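Local coordinates for protein response regulator (Caulobacter vibrioides, PDB 3T0Y) that probably acts, through this sigma-factor-like N-terminal half of a PhyR-type response regulator, as a decoy that sequesters the anti-sigma factor of the general stress response, at residues 44-47 / 48-52; 88-91 / 92-95; 123-126 / 127-131. All coordinates share one frame; numbering follows the deposited sequence.

Contact 1. Residues 44-47 / 48-52; sequences HYVR and VALEA
His44 and Val48, and Val46 and Leu50, are i/i+4 side-chain pairs, one turn apart on helix 39-54, in the all-helical, sigma2-like part of this PhyR-type chain. Four backbone bonds of the alpha-helical pattern join residues 44-47 to 48-51; the straightest runs from Val48 N to His44 O at 3.1 Å, with an N-H...O angle of 171°. One side-chain pair is a CH-pi contact, the other purely apolar. With CG of His44 anti to its own N (chi1 160°), the imidazole is set off the side of the helix, where Val48 CG2 reaches one of its faces, displaced toward the rim and 4.1 Å from the ring centroid. Within the first segment, the imidazole directs His44 CD2 at the centre of the Tyr45 ring face, 3.8 Å above its plane; the Tyr45 hydroxyl is hydrogen-bonded to Ser81, and its ring meets Trp78 edge-to-face. On another side of the helix, Val46 and Leu50 run side by side, and this side, Arg47 and Glu51 included, packs on the chain of another protein. Arg47 bends at chi3 and sets its guanidinium over His44 CA, which lies toward the rim of one face, while pairing with Asp38 of the second subunit. The Glu51 carboxylate stays apart from that guanidinium, Arg47 NE lying 6.0 Å from Glu51 OE2, too far for a direct ion pair. In the apolar pair, Val46 CG1 meets Leu50 CD1 at 3.8 Å.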
loop_
_atom_site.group_PDB
_atom_site.type_symbol
_atom_site.label_atom_id
_atom_site.label_comp_id
_atom_site.label_asym_id
_atom_site.label_seq_id
_atom_site.Cartn_x
_atom_site.Cartn_y
_atom_site.Cartn_z
ATOM N N HIS C 44 5.779 0.738 -2.240
ATOM C CA HIS C 44 6.458 0.660 -0.951
ATOM C C HIS C 44 7.362 -0.578 -0.905
ATOM O O HIS C 44 8.517 -0.513 -0.471
ATOM C CB HIS C 44 5.453 0.618 0.205
ATOM C CG HIS C 44 6.030 0.065 1.473
ATOM N ND1 HIS C 44 6.901 0.780 2.273
ATOM C CD2 HIS C 44 5.882 -1.145 2.068
ATOM C CE1 HIS C 44 7.250 0.041 3.312
ATOM N NE2 HIS C 44 6.649 -1.133 3.210
ATOM N N TYR C 45 6.833 -1.707 -1.377
ATOM C CA TYR C 45 7.535 -2.982 -1.264
ATOM C C TYR C 45 8.677 -3.104 -2.274
ATOM O O TYR C 45 9.721 -3.695 -1.994
ATOM C CB TYR C 45 6.549 -4.151 -1.402
ATOM C CG TYR C 45 5.859 -4.484 -0.105
ATOM C CD1 TYR C 45 6.583 -5.017 0.963
ATOM C CD2 TYR C 45 4.501 -4.244 0.070
ATOM C CE1 TYR C 45 5.968 -5.322 2.164
ATOM C CE2 TYR C 45 3.865 -4.550 1.276
ATOM C CZ TYR C 45 4.613 -5.091 2.316
ATOM O OH TYR C 45 4.016 -5.414 3.504
ATOM N N VAL C 46 8.455 -2.548 -3.452
ATOM C CA VAL C 46 9.504 -2.452 -4.434
ATOM C C VAL C 46 10.684 -1.623 -3.893
ATOM O O VAL C 46 11.849 -2.006 -4.057
ATOM C CB VAL C 46 8.982 -1.823 -5.752
ATOM C CG1 VAL C 46 10.111 -1.735 -6.752
ATOM C CG2 VAL C 46 7.818 -2.646 -6.306
ATOM N N ARG C 47 10.382 -0.474 -3.279
ATOM C CA ARG C 47 11.432 0.385 -2.739
ATOM C C ARG C 47 12.239 -0.389 -1.708
ATOM O O ARG C 47 13.456 -0.450 -1.782
ATOM C CB ARG C 47 10.860 1.672 -2.119
ATOM C CG ARG C 47 10.488 2.752 -3.140
ATOM C CD ARG C 47 10.261 4.131 -2.476
ATOM N NE ARG C 47 9.348 4.036 -1.342
ATOM C CZ ARG C 47 8.025 4.136 -1.433
ATOM N NH1 ARG C 47 7.453 4.359 -2.610
ATOM N NH2 ARG C 47 7.274 4.013 -0.345
ATOM N N VAL C 48 11.556 -0.992 -0.751
ATOM C CA VAL C 48 12.243 -1.760 0.272
ATOM C C VAL C 48 13.194 -2.791 -0.352
ATOM O O VAL C 48 14.315 -3.019 0.152
ATOM C CB VAL C 48 11.244 -2.479 1.180
ATOM C CG1 VAL C 48 11.973 -3.448 2.098
ATOM C CG2 VAL C 48 10.411 -1.456 1.978
ATOM N N ALA C 49 12.747 -3.392 -1.454
ATOM C CA ALA C 49 13.518 -4.442 -2.136
ATOM C C ALA C 49 14.764 -3.874 -2.761
ATOM O O ALA C 49 15.841 -4.442 -2.628
ATOM C CB ALA C 49 12.689 -5.127 -3.212
ATOM N N LEU C 50 14.606 -2.761 -3.462
ATOM C CA LEU C 50 15.715 -2.157 -4.163
ATOM C C LEU C 50 16.726 -1.631 -3.161
ATOM O O LEU C 50 17.917 -1.574 -3.444
ATOM C CB LEU C 50 15.227 -1.031 -5.075
ATOM C CG LEU C 50 14.244 -1.549 -6.124
ATOM C CD1 LEU C 50 13.655 -0.423 -6.946
ATOM C CD2 LEU C 50 14.946 -2.554 -7.010
ATOM N N GLU C 51 16.260 -1.259 -1.980
ATOM C CA GLU C 51 17.166 -0.741 -0.966
ATOM C C GLU C 51 17.939 -1.876 -0.332
ATOM O O GLU C 51 19.109 -1.725 0.004
ATOM C CB GLU C 51 16.408 0.068 0.087
ATOM C CG GLU C 51 16.041 1.461 -0.403
ATOM C CD GLU C 51 15.108 2.187 0.549
ATOM O OE1 GLU C 51 14.446 1.500 1.367
ATOM O OE2 GLU C 51 15.038 3.439 0.481
ATOM N N ALA C 52 17.283 -3.017 -0.171
ATOM C CA ALA C 52 17.959 -4.204 0.332
ATOM C C ALA C 52 19.135 -4.545 -0.588
ATOM O O ALA C 52 20.181 -5.043 -0.145
ATOM C CB ALA C 52 16.981 -5.370 0.413
#

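Contact 2. Residues 88-91 / 92-95; sequences QRLM and RIAP
Leu90 and Ile93 lie side by side and point the same way, Leu90 CD2 meeting Ile93 CD1 at 4.1 Å, where a 3-10 turn after helix 86-89 leads into a short connector. Leu90 CG and Ile93 CG1 each lie anti to the carbonyl carbon of their own residue (chi1 -69° and -62°), which sends the two apolar branches off the same side of the turn. Arg92 takes a different course: Arg92 CB rests 3.4 Å from Arg89 O, then the side chain bends at chi2 and chi3 and leads its guanidinium away from the turn, to a salt bridge with Glu139 and a cation-pi contact with Trp78. The selenomethionine Met91 also folds at chi2 and chi3, carrying its selenium away from residues 92-95. Beneath these groups, i/i+3 bonding marks the 3-10 turn. Arg92 N donates to Arg89 O at 2.9 Å, approaching from 48° above the carbonyl plane, consistent with the tighter winding of such a turn. Ile93 N bonds to Leu90 O at 3.2 Å, although the position of that oxygen is less certain. The chain then extends at Ile93 and Ala94, the N-cap of the next helix. Leu90 and Ile93 face helix 95-106, on Leu102 and Arg98 respectively; Ile93 also touches helix 122-140, and Met91 reaches His44 and Tyr45, so the turn packs against helices 39-54, 95-106 and 122-140.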
loop_
_atom_site.group_PDB
_atom_site.type_symbol
_atom_site.label_atom_id
_atom_site.label_comp_id
_atom_site.label_asym_id
_atom_site.label_seq_id
_atom_site.Cartn_x
_atom_site.Cartn_y
_atom_site.Cartn_z
ATOM N N GLN C 88 5.595 -1.098 9.743
ATOM C CA GLN C 88 5.825 -1.760 8.475
ATOM C C GLN C 88 4.879 -2.940 8.246
ATOM O O GLN C 88 4.565 -3.271 7.105
ATOM C CB GLN C 88 7.292 -2.194 8.363
ATOM C CG GLN C 88 8.285 -1.024 8.477
ATOM C CD GLN C 88 8.040 0.084 7.440
ATOM O OE1 GLN C 88 7.229 0.998 7.652
ATOM N NE2 GLN C 88 8.750 0.005 6.317
ATOM N N ARG C 89 4.432 -3.584 9.320
ATOM C CA ARG C 89 3.480 -4.681 9.180
ATOM C C ARG C 89 2.168 -4.174 8.590
ATOM O O ARG C 89 1.448 -4.919 7.920
ATOM C CB ARG C 89 3.195 -5.362 10.522
ATOM C CG ARG C 89 4.417 -5.953 11.199
ATOM C CD ARG C 89 4.066 -7.255 11.925
ATOM N NE ARG C 89 4.416 -7.237 13.346
ATOM C CZ ARG C 89 5.660 -7.160 13.815
ATOM N NH1 ARG C 89 6.689 -7.064 12.984
ATOM N NH2 ARG C 89 5.876 -7.156 15.121
ATOM N N LEU C 90 1.858 -2.909 8.843
ATOM C CA LEU C 90 0.605 -2.326 8.363
ATOM C C LEU C 90 0.501 -2.422 6.840
ATOM O O LEU C 90 -0.594 -2.419 6.288
ATOM C CB LEU C 90 0.481 -0.867 8.801
ATOM C CG LEU C 90 0.285 -0.572 10.293
ATOM C CD1 LEU C 90 0.553 0.894 10.576
ATOM C CD2 LEU C 90 -1.120 -0.954 10.778
HETATM N N MSE C 91 1.638 -2.536 6.161
HETATM C CA MSE C 91 1.620 -2.567 4.705
HETATM C C MSE C 91 1.106 -3.912 4.150
HETATM O O MSE C 91 0.815 -4.039 2.949
HETATM C CB MSE C 91 2.989 -2.187 4.141
HETATM C CG MSE C 91 3.445 -0.779 4.557
HETATM SE SE MSE C 91 2.060 0.629 4.373
HETATM C CE MSE C 91 2.422 0.926 2.506
ATOM N N ARG C 92 0.988 -4.904 5.032
ATOM C CA ARG C 92 0.456 -6.223 4.661
ATOM C C ARG C 92 -1.062 -6.264 4.729
ATOM O O ARG C 92 -1.670 -7.260 4.367
ATOM C CB ARG C 92 1.021 -7.306 5.582
ATOM C CG ARG C 92 2.504 -7.528 5.398
ATOM C CD ARG C 92 2.749 -8.186 4.059
ATOM N NE ARG C 92 2.074 -9.477 4.034
ATOM C CZ ARG C 92 2.673 -10.633 4.292
ATOM N NH1 ARG C 92 3.974 -10.656 4.550
ATOM N NH2 ARG C 92 1.972 -11.763 4.268
ATOM N N ILE C 93 -1.672 -5.194 5.232
ATOM C CA ILE C 93 -3.121 -5.100 5.252
ATOM C C ILE C 93 -3.644 -4.470 3.950
ATOM O O ILE C 93 -3.108 -3.463 3.470
ATOM C CB ILE C 93 -3.571 -4.238 6.437
ATOM C CG1 ILE C 93 -3.135 -4.906 7.741
ATOM C CG2 ILE C 93 -5.066 -4.007 6.383
ATOM C CD1 ILE C 93 -3.151 -4.000 8.912
ATOM N N ALA C 94 -4.689 -5.058 3.388
ATOM C CA ALA C 94 -5.324 -4.487 2.202
ATOM C C ALA C 94 -5.560 -3.022 2.465
ATOM O O ALA C 94 -6.066 -2.661 3.529
ATOM C CB ALA C 94 -6.645 -5.179 1.895
ATOM N N PRO C 95 -5.190 -2.171 1.503
ATOM C CA PRO C 95 -5.269 -0.710 1.638
ATOM C C PRO C 95 -6.602 -0.180 2.200
ATOM O O PRO C 95 -6.572 0.650 3.113
ATOM C CB PRO C 95 -5.035 -0.217 0.208
ATOM C CG PRO C 95 -4.117 -1.281 -0.391
ATOM C CD PRO C 95 -4.591 -2.580 0.222
#

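Contact 3. Residues 123-126 / 127-131; sequences GEVE and RLIGD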
loop_
_atom_site.group_PDB
_atom_site.type_symbol
_atom_site.label_atom_id
_atom_site.label_comp_id
_atom_site.label_asym_id
_atom_site.label_seq_id
_atom_site.Cartn_x
_atom_site.Cartn_y
_atom_site.Cartn_z
ATOM N N GLY C 123 -21.783 -0.517 7.377
ATOM C CA GLY C 123 -21.491 -1.944 7.388
ATOM C C GLY C 123 -20.187 -2.219 6.672
ATOM O O GLY C 123 -19.388 -3.049 7.106
ATOM N N GLU C 124 -19.968 -1.494 5.578
ATOM C CA GLU C 124 -18.719 -1.590 4.830
ATOM C C GLU C 124 -17.552 -1.246 5.760
ATOM O O GLU C 124 -16.531 -1.931 5.776
ATOM C CB GLU C 124 -18.760 -0.649 3.622
ATOM C CG GLU C 124 -17.446 -0.460 2.882
ATOM C CD GLU C 124 -16.992 -1.695 2.101
ATOM O OE1 GLU C 124 -17.504 -2.809 2.372
ATOM O OE2 GLU C 124 -16.109 -1.551 1.215
ATOM N N VAL C 125 -17.714 -0.199 6.564
ATOM C CA VAL C 125 -16.656 0.181 7.496
ATOM C C VAL C 125 -16.337 -0.891 8.543
ATOM O O VAL C 125 -15.166 -1.139 8.822
ATOM C CB VAL C 125 -16.972 1.507 8.218
ATOM C CG1 VAL C 125 -16.045 1.685 9.427
ATOM C CG2 VAL C 125 -16.811 2.644 7.253
ATOM N N GLU C 126 -17.352 -1.517 9.146
ATOM C CA GLU C 126 -17.098 -2.574 10.126
ATOM C C GLU C 126 -16.491 -3.797 9.433
ATOM O O GLU C 126 -15.655 -4.487 9.994
ATOM C CB GLU C 126 -18.372 -2.957 10.895
ATOM C CG GLU C 126 -18.957 -1.841 11.789
ATOM C CD GLU C 126 -18.137 -1.573 13.059
ATOM O OE1 GLU C 126 -17.033 -0.998 12.958
ATOM O OE2 GLU C 126 -18.605 -1.922 14.167
ATOM N N ARG C 127 -16.916 -4.050 8.202
ATOM C CA ARG C 127 -16.355 -5.165 7.446
ATOM C C ARG C 127 -14.866 -4.926 7.308
ATOM O O ARG C 127 -14.042 -5.789 7.626
ATOM C CB ARG C 127 -16.994 -5.262 6.048
ATOM C CG ARG C 127 -16.408 -6.377 5.178
ATOM C CD ARG C 127 -16.936 -6.366 3.735
ATOM N NE ARG C 127 -16.175 -5.490 2.835
ATOM C CZ ARG C 127 -14.926 -5.724 2.422
ATOM N NH1 ARG C 127 -14.262 -6.798 2.841
ATOM N NH2 ARG C 127 -14.332 -4.869 1.599
ATOM N N LEU C 128 -14.537 -3.728 6.825
ATOM C CA LEU C 128 -13.162 -3.345 6.552
ATOM C C LEU C 128 -12.291 -3.481 7.788
ATOM O O LEU C 128 -11.210 -4.028 7.723
ATOM C CB LEU C 128 -13.114 -1.927 5.993
ATOM C CG LEU C 128 -13.504 -1.870 4.519
ATOM C CD1 LEU C 128 -13.656 -0.428 4.057
ATOM C CD2 LEU C 128 -12.448 -2.605 3.695
ATOM N N ILE C 129 -12.766 -2.986 8.918
ATOM C CA ILE C 129 -12.022 -3.115 10.162
ATOM C C ILE C 129 -11.929 -4.584 10.565
ATOM O O ILE C 129 -10.939 -5.021 11.163
ATOM C CB ILE C 129 -12.716 -2.371 11.305
ATOM C CG1 ILE C 129 -12.693 -0.856 11.070
ATOM C CG2 ILE C 129 -12.041 -2.706 12.625
ATOM C CD1 ILE C 129 -13.620 -0.099 12.049
ATOM N N GLY C 130 -12.977 -5.339 10.259
ATOM C CA GLY C 130 -12.988 -6.756 10.572
ATOM C C GLY C 130 -11.848 -7.412 9.823
ATOM O O GLY C 130 -10.978 -8.062 10.421
ATOM N N ASP C 131 -11.835 -7.203 8.505
ATOM C CA ASP C 131 -10.785 -7.746 7.629
ATOM C C ASP C 131 -9.375 -7.388 8.099
ATOM O O ASP C 131 -8.498 -8.241 8.092
ATOM C CB ASP C 131 -10.982 -7.267 6.182
ATOM C CG ASP C 131 -9.896 -7.770 5.256
ATOM O OD1 ASP C 131 -9.910 -8.978 4.940
ATOM O OD2 ASP C 131 -9.025 -6.969 4.850
#
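Glu124 and Arg127 both carry CG anti to the backbone N (chi1 170° and 178°), and bends at chi2 of the glutamate and chi3 of the arginine bring their ends together one turn along helix 122-140. The result is an i/i+3 salt bridge in which Arg127 NE donates to Glu124 OE1 at 3.0 Å. The oxygen lies at the guanidinium edge, nearly in its plane, whereas the donor meets the syn side of OE1 well out of the carboxylate plane; the two flat groups are turned 46° apart. Leu128 CD1 passes obliquely by the same glutamate, 4.0 Å from Glu124 CG. A separate apolar pair is formed by Val125 and Ile129, which point the same way, with Val125 CG1 beside Ile129 CD1 at 4.0 Å. Regular i/i+4 backbone bonds hold these turns, including Gly130 N to Glu126 O at 2.8 Å. Leu128 packs on Arg96, Ser97 and Ala100 of helix 95-106, and Ile129 on Thr104 there, while Val125 touches Ala115 of helix 111-118, seating this amphipathic helix in the helix-turn-helix-class sigma-like domain.

How the contacts relate
From the N terminus the three contacts come in series, each within one unbroken stretch, so none encloses or crosses another. Contact 1 spans the central and C-terminal turns of helix 39-54; after helix 66-80 the chain returns to it at contact 2, where His44 NE2 meets Met91 CG at 3.5 Å and Tyr45 packs on Arg92. Contact 2, itself in the sigma-like domain, thus packs directly on helix 39-54 of the sigma2-like part. Its Ala94 CB comes to 4.2 Å from Asp131 OD2 of contact 3, on helix 122-140. Contacts 1 and 3 stay apart, about 13 Å between nearest atoms, on opposite sides of the chain's centre. All three touch the second subunit.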